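Local coordinates for histidine--tRNA ligase (Staphylococcus aureus, PDB 1QE0), which catalyses the ATP-dependent attachment of L-histidine to tRNA(His), working as a homodimeric class II aminoacyl-tRNA synthetase, at residues 335-341 and 385-391; 390-396 and 408-414; 17-21 and 324-328. One frame throughout, in Å; residues are numbered along the deposited sequence.

Interaction 1 of 3, residues 335-341 and 385-391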
loop_
_atom_site.group_PDB
_atom_site.type_symbol
_atom_site.label_atom_id
_atom_site.label_comp_id
_atom_site.label_asym_id
_atom_site.label_seq_id
_atom_site.Cartn_x
_atom_site.Cartn_y
_atom_site.Cartn_z
ATOM N N VAL A 335 11.277 32.937 0.623
ATOM C CA VAL A 335 11.475 33.938 -0.421
ATOM C C VAL A 335 12.768 34.629 -0.060
ATOM O O VAL A 335 12.875 35.168 1.042
ATOM C CB VAL A 335 10.388 34.989 -0.358
ATOM C CG1 VAL A 335 10.677 36.107 -1.364
ATOM C CG2 VAL A 335 9.031 34.346 -0.584
ATOM N N THR A 336 13.753 34.602 -0.962
ATOM C CA THR A 336 15.079 35.210 -0.712
ATOM C C THR A 336 15.473 36.329 -1.675
ATOM O O THR A 336 15.093 36.318 -2.856
ATOM C CB THR A 336 16.164 34.159 -0.761
ATOM O OG1 THR A 336 16.001 33.374 -1.951
ATOM C CG2 THR A 336 16.072 33.252 0.446
ATOM N N MET A 337 16.254 37.282 -1.172
ATOM C CA MET A 337 16.701 38.419 -1.976
ATOM C C MET A 337 18.198 38.396 -2.135
ATOM O O MET A 337 18.934 38.620 -1.181
ATOM C CB MET A 337 16.294 39.734 -1.316
ATOM C CG MET A 337 14.829 39.808 -0.953
ATOM S SD MET A 337 13.846 39.241 -2.314
ATOM C CE MET A 337 13.627 40.761 -3.166
ATOM N N GLY A 338 18.660 38.106 -3.336
ATOM C CA GLY A 338 20.098 38.074 -3.546
ATOM C C GLY A 338 20.837 36.859 -2.984
ATOM O O GLY A 338 20.346 36.215 -2.054
ATOM N N ASP A 339 22.046 36.608 -3.504
ATOM C CA ASP A 339 22.892 35.461 -3.143
ATOM C C ASP A 339 23.122 35.140 -1.701
ATOM O O ASP A 339 22.970 33.987 -1.318
ATOM C CB ASP A 339 24.243 35.554 -3.827
ATOM C CG ASP A 339 24.125 35.522 -5.329
ATOM O OD1 ASP A 339 23.409 34.629 -5.856
ATOM O OD2 ASP A 339 24.737 36.406 -5.975
ATOM N N GLN A 340 23.518 36.137 -0.911
ATOM C CA GLN A 340 23.786 35.932 0.519
ATOM C C GLN A 340 22.588 35.308 1.205
ATOM O O GLN A 340 22.683 34.226 1.763
ATOM C CB GLN A 340 24.146 37.256 1.210
ATOM C CG GLN A 340 24.418 37.129 2.721
ATOM C CD GLN A 340 24.820 38.450 3.395
ATOM O OE1 GLN A 340 25.988 38.655 3.722
ATOM N NE2 GLN A 340 23.850 39.326 3.630
ATOM N N ALA A 341 21.446 35.976 1.085
ATOM C CA ALA A 341 20.209 35.521 1.682
ATOM C C ALA A 341 19.831 34.180 1.099
ATOM O O ALA A 341 19.430 33.276 1.832
ATOM C CB ALA A 341 19.119 36.525 1.435
ATOM N N VAL A 385 10.517 36.321 3.731
ATOM C CA VAL A 385 11.351 36.940 2.691
ATOM C C VAL A 385 12.659 37.277 3.362
ATOM O O VAL A 385 12.685 38.177 4.198
ATOM C CB VAL A 385 10.748 38.253 2.172
ATOM C CG1 VAL A 385 11.660 38.861 1.086
ATOM C CG2 VAL A 385 9.320 38.030 1.627
ATOM N N ILE A 386 13.706 36.495 3.092
ATOM C CA ILE A 386 15.016 36.719 3.695
ATOM C C ILE A 386 15.824 37.557 2.743
ATOM O O ILE A 386 15.978 37.208 1.575
ATOM C CB ILE A 386 15.801 35.419 3.940
ATOM C CG1 ILE A 386 14.991 34.424 4.759
ATOM C CG2 ILE A 386 17.054 35.717 4.729
ATOM C CD1 ILE A 386 15.680 33.110 4.907
ATOM N N GLY A 387 16.319 38.670 3.259
ATOM C CA GLY A 387 17.127 39.591 2.486
ATOM C C GLY A 387 18.276 39.957 3.393
ATOM O O GLY A 387 18.267 39.579 4.553
ATOM N N ASP A 388 19.200 40.782 2.939
ATOM C CA ASP A 388 20.330 41.103 3.779
ATOM C C ASP A 388 19.998 41.912 5.036
ATOM O O ASP A 388 20.674 41.764 6.052
ATOM C CB ASP A 388 21.457 41.728 2.954
ATOM C CG ASP A 388 21.677 41.026 1.580
ATOM O OD1 ASP A 388 22.210 41.706 0.659
ATOM O OD2 ASP A 388 21.315 39.827 1.407
ATOM N N GLN A 389 18.942 42.713 5.018
ATOM C CA GLN A 389 18.632 43.468 6.222
ATOM C C GLN A 389 18.170 42.522 7.311
ATOM O O GLN A 389 18.565 42.653 8.461
ATOM C CB GLN A 389 17.619 44.582 5.973
ATOM C CG GLN A 389 16.404 44.177 5.171
ATOM C CD GLN A 389 15.356 45.303 5.078
ATOM O OE1 GLN A 389 15.179 46.065 6.019
ATOM N NE2 GLN A 389 14.672 45.404 3.932
ATOM N N GLU A 390 17.407 41.506 6.919
ATOM C CA GLU A 390 16.892 40.490 7.848
ATOM C C GLU A 390 18.046 39.611 8.333
ATOM O O GLU A 390 18.055 39.119 9.464
ATOM C CB GLU A 390 15.855 39.589 7.153
ATOM C CG GLU A 390 14.540 40.277 6.787
ATOM C CD GLU A 390 14.572 41.051 5.461
ATOM O OE1 GLU A 390 15.514 40.892 4.664
ATOM O OE2 GLU A 390 13.623 41.817 5.184
ATOM N N LEU A 391 19.040 39.457 7.469
ATOM C CA LEU A 391 20.191 38.627 7.756
ATOM C C LEU A 391 21.041 39.213 8.850
ATOM O O LEU A 391 21.703 38.487 9.567
ATOM C CB LEU A 391 21.010 38.413 6.480
ATOM C CG LEU A 391 21.380 36.978 6.106
ATOM C CD1 LEU A 391 20.366 35.997 6.636
ATOM C CD2 LEU A 391 21.491 36.877 4.610
HETATM O O HOH W 1 23.585 40.700 6.055
#
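V335 and V385 sit abreast on adjacent parallel strands of the anticodon-binding domain, an alpha/beta fold in which each of these strands turns directly into a helix. Both valines carry CG1 anti to the backbone N (chi1 174° and 180°), which gives their branches a common orientation, with V335 CB 3.8 Å from V385 CG2. Valine, branched at CB, suits an extended strand, and here the branches meet. M337 N closes the ladder by donating to I386 O at 2.8 Å, approaching almost in line with the carbonyl. Past the strand ends M337 bends back over V385, bringing M337 CG to 3.9 Å from V385 CG1. G387, the N-cap of helix 388-393, has no side chain to obstruct M337 or the E390 carboxylate, whose OE1 receives a weak bond from G387 N. The small A341 lets the two helix starts come close: its CB packs 4.0 Å from I386 CG2 and equally near L391 CD2. Q340, stretched out from its helix, passes L391 head to tail, Q340 CG 3.5 Å from L391 CD2. At the outer end one water links the helices, accepting a weak bond from Q340 NE2 (2.8 Å) and donating to D388 O (3.1 Å).

Interaction 2 of 3, residues 390-396 and 408-414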
loop_
_atom_site.group_PDB
_atom_site.type_symbol
_atom_site.label_atom_id
_atom_site.label_comp_id
_atom_site.label_asym_id
_atom_site.label_seq_id
_atom_site.Cartn_x
_atom_site.Cartn_y
_atom_site.Cartn_z
ATOM N N GLU A 390 17.407 41.506 6.919
ATOM C CA GLU A 390 16.892 40.490 7.848
ATOM C C GLU A 390 18.046 39.611 8.333
ATOM O O GLU A 390 18.055 39.119 9.464
ATOM C CB GLU A 390 15.855 39.589 7.153
ATOM C CG GLU A 390 14.540 40.277 6.787
ATOM C CD GLU A 390 14.572 41.051 5.461
ATOM O OE1 GLU A 390 15.514 40.892 4.664
ATOM O OE2 GLU A 390 13.623 41.817 5.184
ATOM N N LEU A 391 19.040 39.457 7.469
ATOM C CA LEU A 391 20.191 38.627 7.756
ATOM C C LEU A 391 21.041 39.213 8.850
ATOM O O LEU A 391 21.703 38.487 9.567
ATOM C CB LEU A 391 21.010 38.413 6.480
ATOM C CG LEU A 391 21.380 36.978 6.106
ATOM C CD1 LEU A 391 20.366 35.997 6.636
ATOM C CD2 LEU A 391 21.491 36.877 4.610
ATOM N N GLU A 392 21.012 40.527 8.999
ATOM C CA GLU A 392 21.812 41.144 10.038
ATOM C C GLU A 392 21.033 41.374 11.322
ATOM O O GLU A 392 21.453 40.932 12.388
ATOM C CB GLU A 392 22.463 42.425 9.530
ATOM C CG GLU A 392 21.545 43.316 8.749
ATOM C CD GLU A 392 22.226 44.574 8.238
ATOM O OE1 GLU A 392 21.690 45.193 7.283
ATOM O OE2 GLU A 392 23.286 44.949 8.792
ATOM N N ASN A 393 19.888 42.034 11.224
ATOM C CA ASN A 393 19.061 42.280 12.399
ATOM C C ASN A 393 18.699 40.955 13.089
ATOM O O ASN A 393 18.260 40.970 14.243
ATOM C CB ASN A 393 17.731 42.951 12.016
ATOM C CG ASN A 393 17.893 44.324 11.402
ATOM O OD1 ASN A 393 17.469 44.557 10.275
ATOM N ND2 ASN A 393 18.441 45.258 12.166
ATOM N N ASN A 394 18.851 39.830 12.379
ATOM C CA ASN A 394 18.488 38.502 12.881
ATOM C C ASN A 394 17.022 38.530 13.308
ATOM O O ASN A 394 16.678 38.222 14.446
ATOM C CB ASN A 394 19.374 38.059 14.047
ATOM C CG ASN A 394 18.987 36.668 14.610
ATOM O OD1 ASN A 394 18.594 35.759 13.877
ATOM N ND2 ASN A 394 19.092 36.519 15.917
ATOM N N LYS A 395 16.146 38.896 12.386
ATOM C CA LYS A 395 14.732 38.955 12.691
ATOM C C LYS A 395 13.963 39.067 11.391
ATOM O O LYS A 395 14.344 39.846 10.513
ATOM C CB LYS A 395 14.438 40.168 13.563
ATOM C CG LYS A 395 14.804 41.455 12.881
ATOM C CD LYS A 395 13.588 42.297 12.606
ATOM C CE LYS A 395 13.240 43.170 13.802
ATOM N NZ LYS A 395 12.972 42.399 15.015
ATOM N N ILE A 396 12.928 38.239 11.247
ATOM C CA ILE A 396 12.067 38.251 10.060
ATOM C C ILE A 396 10.609 38.285 10.477
ATOM O O ILE A 396 10.258 38.020 11.629
ATOM C CB ILE A 396 12.251 37.014 9.105
ATOM C CG1 ILE A 396 12.618 35.749 9.871
ATOM C CG2 ILE A 396 13.215 37.310 8.008
ATOM C CD1 ILE A 396 11.467 35.181 10.676
ATOM N N THR A 408 6.761 38.975 13.853
ATOM C CA THR A 408 8.202 39.210 13.820
ATOM C C THR A 408 8.921 38.359 14.860
ATOM O O THR A 408 8.586 38.419 16.048
ATOM C CB THR A 408 8.507 40.665 14.122
ATOM O OG1 THR A 408 7.618 41.496 13.383
ATOM C CG2 THR A 408 9.917 40.993 13.712
ATOM N N ILE A 409 9.892 37.556 14.424
ATOM C CA ILE A 409 10.652 36.721 15.354
ATOM C C ILE A 409 12.102 36.818 14.931
ATOM O O ILE A 409 12.385 37.383 13.870
ATOM C CB ILE A 409 10.218 35.238 15.308
ATOM C CG1 ILE A 409 10.518 34.635 13.940
ATOM C CG2 ILE A 409 8.747 35.100 15.657
ATOM C CD1 ILE A 409 10.410 33.140 13.930
ATOM N N GLU A 410 13.025 36.345 15.772
ATOM C CA GLU A 410 14.443 36.362 15.401
ATOM C C GLU A 410 14.699 35.195 14.401
ATOM O O GLU A 410 14.035 34.150 14.480
ATOM C CB GLU A 410 15.347 36.260 16.639
ATOM C CG GLU A 410 15.357 34.910 17.310
ATOM C CD GLU A 410 16.308 34.836 18.514
ATOM O OE1 GLU A 410 17.548 34.797 18.293
ATOM O OE2 GLU A 410 15.801 34.792 19.676
ATOM N N LEU A 411 15.661 35.366 13.502
ATOM C CA LEU A 411 15.937 34.338 12.506
ATOM C C LEU A 411 16.241 33.007 13.143
ATOM O O LEU A 411 15.737 31.990 12.660
ATOM C CB LEU A 411 17.000 34.784 11.514
ATOM C CG LEU A 411 16.452 35.065 10.122
ATOM C CD1 LEU A 411 17.315 36.054 9.445
ATOM C CD2 LEU A 411 16.418 33.817 9.322
ATOM N N ASP A 412 16.996 32.994 14.233
ATOM C CA ASP A 412 17.277 31.736 14.919
ATOM C C ASP A 412 16.021 30.965 15.291
ATOM O O ASP A 412 15.957 29.725 15.131
ATOM C CB ASP A 412 18.047 31.971 16.216
ATOM C CG ASP A 412 19.512 32.254 15.966
ATOM O OD1 ASP A 412 19.925 33.417 16.002
ATOM O OD2 ASP A 412 20.262 31.313 15.720
ATOM N N ALA A 413 15.035 31.668 15.824
ATOM C CA ALA A 413 13.827 30.988 16.226
ATOM C C ALA A 413 13.204 30.201 15.089
ATOM O O ALA A 413 12.687 29.131 15.347
ATOM C CB ALA A 413 12.834 31.935 16.815
ATOM N N LEU A 414 13.342 30.603 13.837
ATOM C CA LEU A 414 12.651 29.902 12.764
ATOM C C LEU A 414 12.405 28.383 12.900
ATOM O O LEU A 414 11.267 27.968 12.790
ATOM C CB LEU A 414 13.262 30.191 11.425
ATOM C CG LEU A 414 12.289 30.689 10.360
ATOM C CD1 LEU A 414 10.977 30.001 10.488
ATOM C CD2 LEU A 414 12.066 32.136 10.541
#
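The amide of N394 stands across the carboxylate of D412, the two planes 84° apart, and is turned 73° against that of E410, whose side chain runs alongside it. Its CG points directly away from the backbone N (chi1 179°), which carries the amide to the turn after strand 406-409, where both its ends are used. N394 OD1 accepts D412 N at 3.2 Å on a lone pair in the carbonyl plane, while N394 ND2 gives weak bonds to D412 OD1 (3.2 Å) and E410 OE1 (3.3 Å). Asparagine also tolerates the positive phi with which the chain leaves helix 388-393. Beyond it, I396 and I409 form a hydrogen-bonded antiparallel pair in the five-stranded sheet, joined by I396 N to I409 O (2.8 Å) and I409 N to I396 O (2.9 Å), their side chains abreast on one face. L411 crosses I396 at about a right angle, L411 CG 3.9 Å from I396 CG1, and L411 CD1 lies 4.1 Å from L391 CD1, beside Y344 of helix 338-353. One neutral amide thus meets a backbone N-H and two carboxylates; the acids may polarise its NH2 slightly, both bonds being weak, and a shared donor would ease their mutual repulsion.

Interaction 3 of 3, residues 17-21 and 324-328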
loop_
_atom_site.group_PDB
_atom_site.type_symbol
_atom_site.label_atom_id
_atom_site.label_comp_id
_atom_site.label_asym_id
_atom_site.label_seq_id
_atom_site.Cartn_x
_atom_site.Cartn_y
_atom_site.Cartn_z
ATOM N N LYS A 17 -2.000 11.244 -3.281
ATOM C CA LYS A 17 -2.268 11.537 -1.872
ATOM C C LYS A 17 -3.575 10.905 -1.330
ATOM O O LYS A 17 -3.641 10.551 -0.138
ATOM C CB LYS A 17 -2.276 13.054 -1.623
ATOM C CG LYS A 17 -3.391 13.809 -2.342
ATOM C CD LYS A 17 -3.096 15.300 -2.425
ATOM C CE LYS A 17 -4.226 16.041 -3.102
ATOM N NZ LYS A 17 -3.858 17.449 -3.430
ATOM N N LYS A 18 -4.585 10.774 -2.205
ATOM C CA LYS A 18 -5.902 10.210 -1.881
ATOM C C LYS A 18 -5.741 8.728 -1.731
ATOM O O LYS A 18 -6.385 8.125 -0.886
ATOM C CB LYS A 18 -6.900 10.473 -3.007
ATOM C CG LYS A 18 -7.201 11.922 -3.292
ATOM C CD LYS A 18 -8.032 12.005 -4.552
ATOM C CE LYS A 18 -8.590 13.406 -4.860
ATOM N NZ LYS A 18 -7.537 14.431 -5.131
ATOM N N TRP A 19 -4.919 8.134 -2.601
ATOM C CA TRP A 19 -4.616 6.695 -2.549
ATOM C C TRP A 19 -3.868 6.385 -1.254
ATOM O O TRP A 19 -4.219 5.444 -0.545
ATOM C CB TRP A 19 -3.724 6.260 -3.712
ATOM C CG TRP A 19 -4.445 6.013 -4.948
ATOM C CD1 TRP A 19 -4.961 6.946 -5.796
ATOM C CD2 TRP A 19 -4.809 4.741 -5.481
ATOM N NE1 TRP A 19 -5.636 6.329 -6.831
ATOM C CE2 TRP A 19 -5.553 4.974 -6.658
ATOM C CE3 TRP A 19 -4.576 3.426 -5.083
ATOM C CZ2 TRP A 19 -6.072 3.936 -7.430
ATOM C CZ3 TRP A 19 -5.092 2.395 -5.856
ATOM C CH2 TRP A 19 -5.824 2.655 -7.014
ATOM N N ARG A 20 -2.835 7.168 -0.945
ATOM C CA ARG A 20 -2.059 6.938 0.268
ATOM C C ARG A 20 -2.882 7.103 1.515
ATOM O O ARG A 20 -2.652 6.414 2.502
ATOM C CB ARG A 20 -0.839 7.828 0.342
ATOM C CG ARG A 20 0.110 7.593 -0.804
ATOM C CD ARG A 20 1.421 8.228 -0.493
ATOM N NE ARG A 20 1.255 9.641 -0.185
ATOM C CZ ARG A 20 1.504 10.587 -1.065
ATOM N NH1 ARG A 20 1.344 11.857 -0.761
ATOM N NH2 ARG A 20 1.945 10.247 -2.256
ATOM N N TYR A 21 -3.831 8.025 1.488
ATOM C CA TYR A 21 -4.703 8.214 2.641
ATOM C C TYR A 21 -5.534 6.937 2.891
ATOM O O TYR A 21 -5.619 6.426 4.028
ATOM C CB TYR A 21 -5.625 9.400 2.394
ATOM C CG TYR A 21 -6.569 9.616 3.518
ATOM C CD1 TYR A 21 -7.830 9.037 3.504
ATOM C CD2 TYR A 21 -6.219 10.402 4.591
ATOM C CE1 TYR A 21 -8.714 9.237 4.514
ATOM C CE2 TYR A 21 -7.123 10.608 5.638
ATOM C CZ TYR A 21 -8.367 10.022 5.574
ATOM O OH TYR A 21 -9.300 10.242 6.545
ATOM N N LEU A 324 -11.474 13.908 1.809
ATOM C CA LEU A 324 -10.586 13.255 2.761
ATOM C C LEU A 324 -9.711 14.299 3.414
ATOM O O LEU A 324 -9.346 15.260 2.762
ATOM C CB LEU A 324 -9.713 12.250 2.010
ATOM C CG LEU A 324 -10.548 11.243 1.228
ATOM C CD1 LEU A 324 -9.735 10.588 0.126
ATOM C CD2 LEU A 324 -11.125 10.218 2.186
ATOM N N ASP A 325 -9.351 14.099 4.679
ATOM C CA ASP A 325 -8.490 15.049 5.414
ATOM C C ASP A 325 -7.051 15.092 4.881
ATOM O O ASP A 325 -6.097 14.957 5.653
ATOM C CB ASP A 325 -8.428 14.691 6.912
ATOM C CG ASP A 325 -9.612 15.224 7.706
ATOM O OD1 ASP A 325 -10.731 15.313 7.142
ATOM O OD2 ASP A 325 -9.421 15.521 8.913
ATOM N N ILE A 326 -6.884 15.331 3.586
ATOM C CA ILE A 326 -5.557 15.351 2.975
ATOM C C ILE A 326 -4.986 16.767 3.032
ATOM O O ILE A 326 -5.153 17.542 2.084
ATOM C CB ILE A 326 -5.652 14.897 1.523
ATOM C CG1 ILE A 326 -6.447 13.614 1.447
ATOM C CG2 ILE A 326 -4.304 14.607 0.975
ATOM C CD1 ILE A 326 -5.914 12.564 2.311
ATOM N N GLU A 327 -4.249 17.087 4.097
ATOM C CA GLU A 327 -3.709 18.443 4.253
ATOM C C GLU A 327 -2.813 19.004 3.159
ATOM O O GLU A 327 -2.691 20.223 3.059
ATOM C CB GLU A 327 -2.996 18.631 5.600
ATOM C CG GLU A 327 -2.763 20.118 5.938
ATOM C CD GLU A 327 -1.993 20.351 7.231
ATOM O OE1 GLU A 327 -0.781 20.658 7.144
ATOM O OE2 GLU A 327 -2.604 20.250 8.326
ATOM N N GLU A 328 -2.196 18.133 2.362
ATOM C CA GLU A 328 -1.278 18.494 1.265
ATOM C C GLU A 328 -0.919 19.990 1.102
ATOM O O GLU A 328 -1.242 20.621 0.084
ATOM C CB GLU A 328 -1.820 17.932 -0.050
ATOM C CG GLU A 328 -0.760 17.197 -0.879
ATOM C CD GLU A 328 -0.355 17.940 -2.137
ATOM O OE1 GLU A 328 -0.788 17.508 -3.235
ATOM O OE2 GLU A 328 0.376 18.953 -2.017
#
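Y21 lays one face of its ring against L324, whose CB sits 4.2 Å from the ring centroid and 18° off the normal, a CH-pi contact displaced toward the rim. The leucine then runs obliquely along the ring, bringing L324 CD2 to 3.5 Å from Y21 CE1, and its other methyl, CD1, lies 4.2 Å from K18 CB. I326 lies beside the ring too, but its CD1 is modelled too close for detail to be trusted. L324 and I326 both aim at the helix, with D325, the centre of an inverse gamma turn, between them; the kink is consistent with bringing both there.

One helical turn before Y21, K17 continues the same surface. Its aliphatic stem is a hydrophobic partner, K17 CG lying 3.5 Å from I326 CG2. That CG sits between the backbone N and the carbonyl carbon (chi1 64°), and from there the extended chain runs past the isoleucine to E328. K17 NZ forms a salt bridge with E328 OE1 at 3.1 Å, from 53° out of the carboxylate plane, though E328 is poorly ordered and this geometry approximate. Lysine fits well, apolar along its length and charged at its end. E328 OE2 pairs with K36 of the second subunit, and R20 with E37 of the second subunit.

The contact lays the connection between helix 310-319 and strand 332-336, which leads from the catalytic part toward the anticodon-binding domain, along helix 13-33. W19, on another side of that helix, packs on helix 310-319 and touches R39 of the second subunit.

Interactions 1 and 2 are neighbours within the anticodon-binding domain, their centres 11 Å apart. They share E390 and L391 on helix 388-393, and V385 O of interaction 1 lies 3.9 Å from I396 CG2 of interaction 2, so together they tie that short helix to parallel and antiparallel parts of one sheet. Interaction 3 stands apart: its centre is 34 Å from each of theirs, with nearest atoms about 17 Å away for interaction 1 and about 15 Å for interaction 2. It joins the catalytic part to the connecting chain that enters the anticodon-binding domain, close to the second subunit, which touches neither interaction 1 nor interaction 2.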